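Long-range contacts in polysaccharide deacetylase (Ammonifex degensii, PDB 4WCJ), which probably removes acetyl groups from the N-acetylglucosamine polymer poly-beta-1,6-N-acetyl-D-glucosamine, as a zinc-binding member of carbohydrate esterase family 4: residues 37-42 with 94-99; 41-46 with 245-250. One frame throughout, in Å; residues are numbered along the deposited sequence.

Overall arrangement
Both contacts start from strand 36-42, which sits between strands 91-99 and 242-247 in the parallel sheet of the deacetylase barrel. Contact 1 pairs it with one neighbour and contact 2 with the other; their centres are 8 Å apart, and Cys-41 and Tyr-42 belong to both. Side chains of the two flanking strands also meet on the Cys-41 face of the sheet, where Asp-98 OD2 and Arg-245 NH2 form a salt bridge of 2.8 Å. Contact 1 brings Asp-99 to the zinc ion, which His-157 and His-162 also bind, while contact 2 places the side chain of His-43 about 4 Å from the metal, measured between nearest atoms.

Contact 1 of 2, residues 37-42 with 94-99; sequences LVVLCY and LVTFDD. With ZN (zinc ion), chain B.
Tyr-42 and Phe-97 meet near the C-terminal ends of two parallel strands in the beta/alpha barrel of family 4 carbohydrate esterases, and they illustrate how paired neighbours share a sheet face. Tyr-42 CB sits over one face of the Phe-97 ring, 3.7 Å from its centroid, in a CH-pi contact. The rings themselves are near parallel, at 26°, but slid so far apart that they barely overlap. The Tyr-42 CG, anti to the carbonyl carbon (chi1 -63°), lies beside the backbone N, and the ring's CD2 comes to Val-95 CG1 on the partner strand; its hydroxyl is hydrogen-bonded to Gln-61.

On the other face, Val-39 and Leu-94 lie side by side and point the same way, both methyls of Val-39 packing against Leu-94 CB. Val-39 crosses Thr-96 at about a right angle, and the methyl pair Val-39 CG1 and Thr-96 CG2 is tight at 3.5 Å. Thr-96 OG1 stands between its own N and carbonyl carbon, from where it donates to Leu-40 O at 2.7 Å. Thr-96 N grips the same oxygen from the opposite face of the carbonyl plane, so two donors of one residue hold it. Tyr-42 N gives Thr-96 O an almost straight bond, 177° at the hydrogen.

On the same face as Thr-96, Cys-41 SG lies 3.6 Å from Asp-98 OD2, whose main partner is Arg-245. A water donates to that carboxylate and also binds the zinc ion, which Asp-99 OD1 ligates at 2.2 Å.

Contact 2 of 2, residues 41-46 with 245-250; sequences CYHRVL and RVLVTP
Two backbone hydrogen bonds fix the parallel pairing of Cys-41 with Leu-247: Cys-41 N donates to Val-246 O at 2.9 Å, from above the carbonyl plane, and Val-248 N donates to Cys-41 O at 3.1 Å. As in parallel pairs generally, one residue thus bonds through its N-H and its carbonyl to the residues flanking its partner, here Val-246 and Val-248 around Leu-247. A water near Cys-41 O also meets His-43 ND1 in the plane of the imidazole.

Apolar contacts lie on both faces. Val-248 CG2 rests over one face of the Tyr-42 ring, 3.7 Å from its centroid and toward the rim, in a CH-pi contact, while CG1 touches Tyr-42 CE1. A serine in place of Tyr-42 would probably leave both valine methyls without the ring they pack on and Gln-61 without its hydroxyl partner. Leu-247, its CG anti to the backbone N (chi1 -179°), extends CD1 to the edge of the His-43 ring, 3.4 Å from CE1, and the two side chains cross at about a right angle.

On the Cys-41 side, Arg-245 brings the polar contact. Its chain bends at chi3 (-63°) and lays the guanidinium against Cys-41, whose SG sits over one face, 3.6 Å from NH1. The nitrogens are bonded elsewhere: NH2 pairs with Asp-98 in a salt bridge, NH1 with Thr-96 and NE with Thr-229 O. Such a gathering of strand ends is typical of a beta/alpha barrel active site, here beside the zinc ion bound by Asp-99, His-157 and His-162.

Contact 1 of 2, residues 37-42 with 94-99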
loop_
_atom_site.group_PDB
_atom_site.type_symbol
_atom_site.label_atom_id
_atom_site.label_comp_id
_atom_site.label_asym_id
_atom_site.label_seq_id
_atom_site.Cartn_x
_atom_site.Cartn_y
_atom_site.Cartn_z
ATOM N N LEU A 37 6.093 -10.364 -9.276
ATOM C CA LEU A 37 6.007 -9.146 -8.479
ATOM C C LEU A 37 5.571 -9.394 -7.042
ATOM O O LEU A 37 4.449 -9.826 -6.805
ATOM C CB LEU A 37 5.025 -8.171 -9.125
ATOM C CG LEU A 37 4.664 -6.924 -8.307
ATOM C CD1 LEU A 37 5.872 -6.018 -8.112
ATOM C CD2 LEU A 37 3.511 -6.170 -8.953
ATOM N N VAL A 38 6.448 -9.101 -6.089
ATOM C CA VAL A 38 6.064 -9.112 -4.680
ATOM C C VAL A 38 5.841 -7.679 -4.215
ATOM O O VAL A 38 6.635 -6.791 -4.513
ATOM C CB VAL A 38 7.127 -9.816 -3.794
ATOM C CG1 VAL A 38 6.981 -9.418 -2.331
ATOM C CG2 VAL A 38 7.031 -11.325 -3.962
ATOM N N VAL A 39 4.737 -7.450 -3.515
ATOM C CA VAL A 39 4.400 -6.115 -3.054
ATOM C C VAL A 39 4.451 -6.074 -1.529
ATOM O O VAL A 39 3.724 -6.806 -0.861
ATOM C CB VAL A 39 3.007 -5.685 -3.563
ATOM C CG1 VAL A 39 2.700 -4.263 -3.147
ATOM C CG2 VAL A 39 2.946 -5.797 -5.083
ATOM N N LEU A 40 5.324 -5.229 -0.982
ATOM C CA LEU A 40 5.499 -5.161 0.469
ATOM C C LEU A 40 4.545 -4.149 1.086
ATOM O O LEU A 40 4.318 -3.080 0.522
ATOM C CB LEU A 40 6.942 -4.801 0.822
ATOM C CG LEU A 40 8.034 -5.641 0.161
ATOM C CD1 LEU A 40 9.420 -5.142 0.559
ATOM C CD2 LEU A 40 7.871 -7.105 0.497
ATOM N N CYS A 41 3.974 -4.503 2.231
ATOM C CA CYS A 41 3.117 -3.598 2.979
ATOM C C CYS A 41 3.750 -3.244 4.323
ATOM O O CYS A 41 3.855 -4.087 5.222
ATOM C CB CYS A 41 1.730 -4.202 3.197
ATOM S SG CYS A 41 0.648 -3.179 4.228
ATOM N N TYR A 42 4.176 -1.989 4.435
ATOM C CA TYR A 42 4.680 -1.410 5.678
ATOM C C TYR A 42 3.637 -0.465 6.275
ATOM O O TYR A 42 2.684 -0.070 5.594
ATOM C CB TYR A 42 5.981 -0.637 5.444
ATOM C CG TYR A 42 7.167 -1.437 4.959
ATOM C CD1 TYR A 42 8.028 -2.057 5.862
ATOM C CD2 TYR A 42 7.449 -1.545 3.602
ATOM C CE1 TYR A 42 9.128 -2.778 5.424
ATOM C CE2 TYR A 42 8.544 -2.269 3.154
ATOM C CZ TYR A 42 9.382 -2.878 4.070
ATOM O OH TYR A 42 10.473 -3.595 3.634
ATOM N N LEU A 94 7.303 -3.963 -5.385
ATOM C CA LEU A 94 6.698 -2.663 -5.122
ATOM C C LEU A 94 6.633 -2.405 -3.618
ATOM O O LEU A 94 6.132 -3.241 -2.852
ATOM C CB LEU A 94 5.294 -2.587 -5.723
ATOM C CG LEU A 94 4.497 -1.310 -5.436
ATOM C CD1 LEU A 94 5.243 -0.076 -5.927
ATOM C CD2 LEU A 94 3.126 -1.378 -6.077
ATOM N N VAL A 95 7.145 -1.255 -3.197
ATOM C CA VAL A 95 7.046 -0.833 -1.804
ATOM C C VAL A 95 5.742 -0.072 -1.579
ATOM O O VAL A 95 5.426 0.857 -2.325
ATOM C CB VAL A 95 8.243 0.060 -1.396
ATOM C CG1 VAL A 95 8.079 0.559 0.032
ATOM C CG2 VAL A 95 9.549 -0.697 -1.564
ATOM N N THR A 96 4.967 -0.488 -0.576
ATOM C CA THR A 96 3.758 0.245 -0.200
ATOM C C THR A 96 3.667 0.478 1.311
ATOM O O THR A 96 4.184 -0.310 2.122
ATOM C CB THR A 96 2.456 -0.477 -0.670
ATOM O OG1 THR A 96 2.141 -1.565 0.212
ATOM C CG2 THR A 96 2.588 -0.970 -2.104
ATOM N N PHE A 97 2.992 1.566 1.671
ATOM C CA PHE A 97 2.692 1.906 3.057
ATOM C C PHE A 97 1.200 2.135 3.238
ATOM O O PHE A 97 0.580 2.790 2.399
ATOM C CB PHE A 97 3.436 3.171 3.490
ATOM C CG PHE A 97 4.886 2.954 3.782
ATOM C CD1 PHE A 97 5.798 2.819 2.758
ATOM C CD2 PHE A 97 5.330 2.883 5.092
ATOM C CE1 PHE A 97 7.135 2.625 3.029
ATOM C CE2 PHE A 97 6.668 2.685 5.369
ATOM C CZ PHE A 97 7.568 2.549 4.339
ATOM N N ASP A 98 0.641 1.620 4.333
ATOM C CA ASP A 98 -0.769 1.850 4.693
ATOM C C ASP A 98 -0.946 2.790 5.877
ATOM O O ASP A 98 -0.254 2.639 6.869
ATOM C CB ASP A 98 -1.468 0.534 5.049
ATOM C CG ASP A 98 -1.815 -0.297 3.834
ATOM O OD1 ASP A 98 -1.433 0.088 2.704
ATOM O OD2 ASP A 98 -2.461 -1.349 4.021
ATOM N N ASP A 99 -1.887 3.727 5.722
ATOM C CA ASP A 99 -2.578 4.532 6.757
ATOM C C ASP A 99 -2.315 6.037 6.626
ATOM O O ASP A 99 -3.255 6.819 6.447
ATOM C CB ASP A 99 -2.240 4.087 8.187
ATOM C CG ASP A 99 -2.810 2.720 8.511
ATOM O OD1 ASP A 99 -3.546 2.193 7.666
ATOM O OD2 ASP A 99 -2.510 2.177 9.593
HETATM ZN ZN ZN B . -4.505 0.271 7.395
HETATM O O HOH W 1 -3.184 -1.506 6.751
HETATM O O HOH W 2 -3.485 -0.371 9.286
#

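Contact 2 of 2, residues 41-46 with 245-250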
loop_
_atom_site.group_PDB
_atom_site.type_symbol
_atom_site.label_atom_id
_atom_site.label_comp_id
_atom_site.label_asym_id
_atom_site.label_seq_id
_atom_site.Cartn_x
_atom_site.Cartn_y
_atom_site.Cartn_z
ATOM N N CYS A 41 3.974 -4.503 2.231
ATOM C CA CYS A 41 3.117 -3.598 2.979
ATOM C C CYS A 41 3.750 -3.244 4.323
ATOM O O CYS A 41 3.855 -4.087 5.222
ATOM C CB CYS A 41 1.730 -4.202 3.197
ATOM S SG CYS A 41 0.648 -3.179 4.228
ATOM N N TYR A 42 4.176 -1.989 4.435
ATOM C CA TYR A 42 4.680 -1.410 5.678
ATOM C C TYR A 42 3.637 -0.465 6.275
ATOM O O TYR A 42 2.684 -0.070 5.594
ATOM C CB TYR A 42 5.981 -0.637 5.444
ATOM C CG TYR A 42 7.167 -1.437 4.959
ATOM C CD1 TYR A 42 8.028 -2.057 5.862
ATOM C CD2 TYR A 42 7.449 -1.545 3.602
ATOM C CE1 TYR A 42 9.128 -2.778 5.424
ATOM C CE2 TYR A 42 8.544 -2.269 3.154
ATOM C CZ TYR A 42 9.382 -2.878 4.070
ATOM O OH TYR A 42 10.473 -3.595 3.634
ATOM N N HIS A 43 3.800 -0.119 7.550
ATOM C CA HIS A 43 2.936 0.872 8.186
ATOM C C HIS A 43 3.756 2.009 8.772
ATOM O O HIS A 43 3.694 3.150 8.310
ATOM C CB HIS A 43 2.083 0.227 9.282
ATOM C CG HIS A 43 0.959 -0.601 8.748
ATOM N ND1 HIS A 43 1.117 -1.915 8.370
ATOM C CD2 HIS A 43 -0.339 -0.294 8.514
ATOM C CE1 HIS A 43 -0.037 -2.384 7.927
ATOM N NE2 HIS A 43 -0.937 -1.422 8.007
ATOM N N ARG A 44 4.542 1.681 9.789
ATOM C CA ARG A 44 5.319 2.683 10.504
ATOM C C ARG A 44 6.796 2.372 10.474
ATOM O O ARG A 44 7.202 1.213 10.490
ATOM C CB ARG A 44 4.856 2.787 11.956
ATOM C CG ARG A 44 3.396 3.156 12.088
ATOM C CD ARG A 44 2.842 2.775 13.443
ATOM N NE ARG A 44 1.396 2.952 13.475
ATOM C CZ ARG A 44 0.570 2.194 14.192
ATOM N NH1 ARG A 44 -0.738 2.422 14.167
ATOM N NH2 ARG A 44 1.056 1.214 14.946
ATOM N N VAL A 45 7.593 3.427 10.448
ATOM C CA VAL A 45 9.027 3.291 10.598
ATOM C C VAL A 45 9.401 4.021 11.885
ATOM O O VAL A 45 9.617 5.236 11.897
ATOM C CB VAL A 45 9.770 3.839 9.383
ATOM C CG1 VAL A 45 11.257 3.672 9.568
ATOM C CG2 VAL A 45 9.304 3.097 8.137
ATOM N N LEU A 46 9.424 3.252 12.970
ATOM C CA LEU A 46 9.449 3.777 14.330
ATOM C C LEU A 46 10.215 2.828 15.254
ATOM O O LEU A 46 10.241 1.612 15.027
ATOM C CB LEU A 46 8.021 3.978 14.852
ATOM C CG LEU A 46 7.232 5.151 14.270
ATOM C CD1 LEU A 46 5.828 5.175 14.833
ATOM C CD2 LEU A 46 7.971 6.440 14.591
ATOM N N ARG A 245 -0.408 -8.604 -1.240
ATOM C CA ARG A 245 0.741 -7.971 -0.594
ATOM C C ARG A 245 1.214 -8.767 0.613
ATOM O O ARG A 245 0.415 -9.403 1.308
ATOM C CB ARG A 245 0.417 -6.539 -0.153
ATOM C CG ARG A 245 -0.033 -5.597 -1.258
ATOM C CD ARG A 245 -0.215 -4.197 -0.699
ATOM N NE ARG A 245 -1.278 -4.181 0.303
ATOM C CZ ARG A 245 -1.489 -3.185 1.154
ATOM N NH1 ARG A 245 -0.710 -2.110 1.127
ATOM N NH2 ARG A 245 -2.484 -3.264 2.029
ATOM N N VAL A 246 2.520 -8.716 0.853
ATOM C CA VAL A 246 3.127 -9.291 2.039
ATOM C C VAL A 246 3.238 -8.247 3.145
ATOM O O VAL A 246 3.962 -7.273 3.003
ATOM C CB VAL A 246 4.538 -9.839 1.751
ATOM C CG1 VAL A 246 5.152 -10.421 3.032
ATOM C CG2 VAL A 246 4.495 -10.878 0.638
ATOM N N LEU A 247 2.522 -8.449 4.246
ATOM C CA LEU A 247 2.691 -7.577 5.399
ATOM C C LEU A 247 4.067 -7.848 6.003
ATOM O O LEU A 247 4.325 -8.956 6.478
ATOM C CB LEU A 247 1.585 -7.818 6.438
ATOM C CG LEU A 247 1.639 -6.932 7.690
ATOM C CD1 LEU A 247 1.196 -5.514 7.338
ATOM C CD2 LEU A 247 0.797 -7.505 8.823
ATOM N N VAL A 248 4.949 -6.852 5.974
ATOM C CA VAL A 248 6.302 -7.029 6.499
ATOM C C VAL A 248 6.310 -7.129 8.024
ATOM O O VAL A 248 5.852 -6.227 8.724
ATOM C CB VAL A 248 7.239 -5.887 6.071
ATOM C CG1 VAL A 248 8.658 -6.134 6.593
ATOM C CG2 VAL A 248 7.236 -5.737 4.556
ATOM N N THR A 249 6.829 -8.247 8.521
ATOM C CA THR A 249 6.976 -8.493 9.951
ATOM C C THR A 249 8.337 -9.142 10.172
ATOM O O THR A 249 9.005 -9.509 9.205
ATOM C CB THR A 249 5.865 -9.417 10.500
ATOM O OG1 THR A 249 6.023 -10.730 9.949
ATOM C CG2 THR A 249 4.478 -8.883 10.177
ATOM N N PRO A 250 8.761 -9.292 11.438
ATOM C CA PRO A 250 9.999 -10.052 11.647
ATOM C C PRO A 250 9.903 -11.481 11.114
ATOM O O PRO A 250 10.917 -12.043 10.708
ATOM C CB PRO A 250 10.156 -10.049 13.168
ATOM C CG PRO A 250 9.495 -8.799 13.598
ATOM C CD PRO A 250 8.315 -8.625 12.676
HETATM O O HOH W 3 3.767 -3.527 8.310
#